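Structural polyprotein, VP3 (PDB 5CDD) probably serves as a structural capsid protein, one of the jelly-roll subunits that build the protein shell of Israeli acute paralysis virus. Local coordinates at residues B[155-160]-B[236-241]. Sequence-based numbering, arbitrary orientation.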
loop_
_atom_site.group_PDB
_atom_site.type_symbol
_atom_site.label_atom_id
_atom_site.label_comp_id
_atom_site.label_asym_id
_atom_site.label_seq_id
_atom_site.Cartn_x
_atom_site.Cartn_y
_atom_site.Cartn_z
ATOM N N ILE B 155 28.377 11.117 -60.232
ATOM C CA ILE B 155 27.318 10.377 -59.560
ATOM C C ILE B 155 26.317 11.401 -59.041
ATOM O O ILE B 155 26.622 12.161 -58.124
ATOM C CB ILE B 155 27.865 9.563 -58.370
ATOM C CG1 ILE B 155 29.018 8.667 -58.829
ATOM C CG2 ILE B 155 26.755 8.712 -57.774
ATOM C CD1 ILE B 155 30.352 8.982 -58.174
ATOM N N PHE B 156 25.129 11.429 -59.636
ATOM C CA PHE B 156 24.108 12.381 -59.223
ATOM C C PHE B 156 22.825 11.679 -58.803
ATOM O O PHE B 156 22.600 10.518 -59.149
ATOM C CB PHE B 156 23.832 13.385 -60.353
ATOM C CG PHE B 156 23.169 12.786 -61.566
ATOM C CD1 PHE B 156 21.781 12.751 -61.671
ATOM C CD2 PHE B 156 23.933 12.263 -62.606
ATOM C CE1 PHE B 156 21.162 12.204 -62.795
ATOM C CE2 PHE B 156 23.323 11.714 -63.732
ATOM C CZ PHE B 156 21.934 11.685 -63.825
ATOM N N PHE B 157 21.994 12.388 -58.045
ATOM C CA PHE B 157 20.732 11.838 -57.568
ATOM C C PHE B 157 19.531 12.499 -58.230
ATOM O O PHE B 157 19.448 13.727 -58.326
ATOM C CB PHE B 157 20.616 11.998 -56.049
ATOM C CG PHE B 157 19.293 11.544 -55.493
ATOM C CD1 PHE B 157 18.934 10.200 -55.523
ATOM C CD2 PHE B 157 18.390 12.465 -54.969
ATOM C CE1 PHE B 157 17.692 9.780 -55.040
ATOM C CE2 PHE B 157 17.148 12.055 -54.485
ATOM C CZ PHE B 157 16.799 10.710 -54.522
ATOM N N GLU B 158 18.598 11.665 -58.676
ATOM C CA GLU B 158 17.382 12.131 -59.320
ATOM C C GLU B 158 16.182 11.546 -58.583
ATOM O O GLU B 158 15.989 10.329 -58.553
ATOM C CB GLU B 158 17.370 11.698 -60.789
ATOM C CG GLU B 158 16.054 11.924 -61.533
ATOM C CD GLU B 158 15.562 13.361 -61.470
ATOM O OE1 GLU B 158 16.395 14.286 -61.555
ATOM O OE2 GLU B 158 14.335 13.567 -61.351
ATOM N N PRO B 159 15.367 12.407 -57.959
ATOM C CA PRO B 159 14.187 11.949 -57.225
ATOM C C PRO B 159 13.029 11.638 -58.165
ATOM O O PRO B 159 12.902 12.247 -59.227
ATOM C CB PRO B 159 13.882 13.127 -56.313
ATOM C CG PRO B 159 14.232 14.292 -57.182
ATOM C CD PRO B 159 15.556 13.860 -57.789
ATOM N N GLY B 160 12.188 10.688 -57.777
ATOM C CA GLY B 160 11.048 10.345 -58.607
ATOM C C GLY B 160 11.154 9.001 -59.296
ATOM O O GLY B 160 12.002 8.179 -58.953
ATOM N N GLY B 236 13.779 7.313 -55.907
ATOM C CA GLY B 236 14.724 7.930 -56.821
ATOM C C GLY B 236 15.814 6.986 -57.276
ATOM O O GLY B 236 15.680 5.769 -57.149
ATOM N N PHE B 237 16.902 7.542 -57.799
ATOM C CA PHE B 237 18.004 6.722 -58.277
ATOM C C PHE B 237 19.306 7.499 -58.418
ATOM O O PHE B 237 19.311 8.730 -58.492
ATOM C CB PHE B 237 17.633 6.096 -59.628
ATOM C CG PHE B 237 17.486 7.094 -60.749
ATOM C CD1 PHE B 237 18.595 7.506 -61.486
ATOM C CD2 PHE B 237 16.240 7.629 -61.067
ATOM C CE1 PHE B 237 18.465 8.435 -62.522
ATOM C CE2 PHE B 237 16.099 8.559 -62.102
ATOM C CZ PHE B 237 17.215 8.961 -62.829
ATOM N N LEU B 238 20.411 6.762 -58.435
ATOM C CA LEU B 238 21.734 7.348 -58.601
ATOM C C LEU B 238 22.184 6.993 -60.006
ATOM O O LEU B 238 21.802 5.954 -60.537
ATOM C CB LEU B 238 22.726 6.762 -57.598
ATOM C CG LEU B 238 22.627 7.177 -56.135
ATOM C CD1 LEU B 238 23.643 6.410 -55.325
ATOM C CD2 LEU B 238 22.887 8.656 -55.995
ATOM N N CYS B 239 23.002 7.848 -60.603
ATOM C CA CYS B 239 23.480 7.597 -61.950
ATOM C C CYS B 239 24.977 7.859 -62.040
ATOM O O CYS B 239 25.450 8.936 -61.673
ATOM C CB CYS B 239 22.722 8.483 -62.937
ATOM S SG CYS B 239 22.952 8.031 -64.659
ATOM N N ILE B 240 25.716 6.866 -62.527
ATOM C CA ILE B 240 27.164 6.979 -62.664
ATOM C C ILE B 240 27.560 7.179 -64.129
ATOM O O ILE B 240 27.542 6.237 -64.924
ATOM C CB ILE B 240 27.862 5.717 -62.113
ATOM C CG1 ILE B 240 27.384 5.446 -60.685
ATOM C CG2 ILE B 240 29.371 5.907 -62.128
ATOM C CD1 ILE B 240 27.946 4.182 -60.073
ATOM N N ARG B 241 27.919 8.413 -64.477
ATOM C CA ARG B 241 28.309 8.750 -65.843
ATOM C C ARG B 241 29.657 9.460 -65.874
ATOM O O ARG B 241 29.936 10.316 -65.035
ATOM C CB ARG B 241 27.256 9.659 -66.484
ATOM C CG ARG B 241 25.842 9.121 -66.423
ATOM C CD ARG B 241 24.870 10.035 -67.150
ATOM N NE ARG B 241 24.972 11.418 -66.700
ATOM C CZ ARG B 241 24.112 12.375 -67.029
ATOM N NH1 ARG B 241 23.078 12.098 -67.813
ATOM N NH2 ARG B 241 24.285 13.610 -66.579
#
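Two central strands of a four-stranded antiparallel sheet, one wall of the VP3 jelly roll, pair here through F156 with C239 and E158 with F237. Each is a hydrogen-bonded pair with reciprocal backbone bonds; E158 N to F237 O, 3.0 Å, is nearly straight. Strands 90-92 and 189-194 flank the two.

On the face carrying F156, E158, F237 and C239, both phenylalanine rings take the position between backbone N and carbonyl carbon (chi1 68° for F156), which tilts each toward the facing strand. C239 CB lies over one face of the F156 ring, 3.4 Å from CE2, while SG approaches that ring obliquely, 4.7 Å from its centroid. R241, bent at chi3, brings NE to the ring edge at 3.4 Å from F156 CE2, and this ring atom in turn sits over a face of the guanidinium, the two planes 56° apart. E154 forms a salt bridge with NH2, and the carbonyls of L178 and A183 bind NH1, fixing the guanidinium. The aliphatic part of E158 lies alongside F237, CB making a CH-pi contact 3.8 Å from the ring centroid; the carboxylate of E158 is hydrogen-bonded to N188 and, on a neighbouring capsid protein chain, to T194 and the backbone N of Y195, with a salt bridge to R196.

The opposite face is apolar: L238 CD2 meets F157 CB at 4.0 Å, and I155 lies beside I240. These side chains reach I141 and Y139 of strand 132-144 and I203 and V205 of strand 202-205. This facing of two sheets across a buried aliphatic and aromatic interior is the beta-sandwich of picornavirus-like capsid proteins.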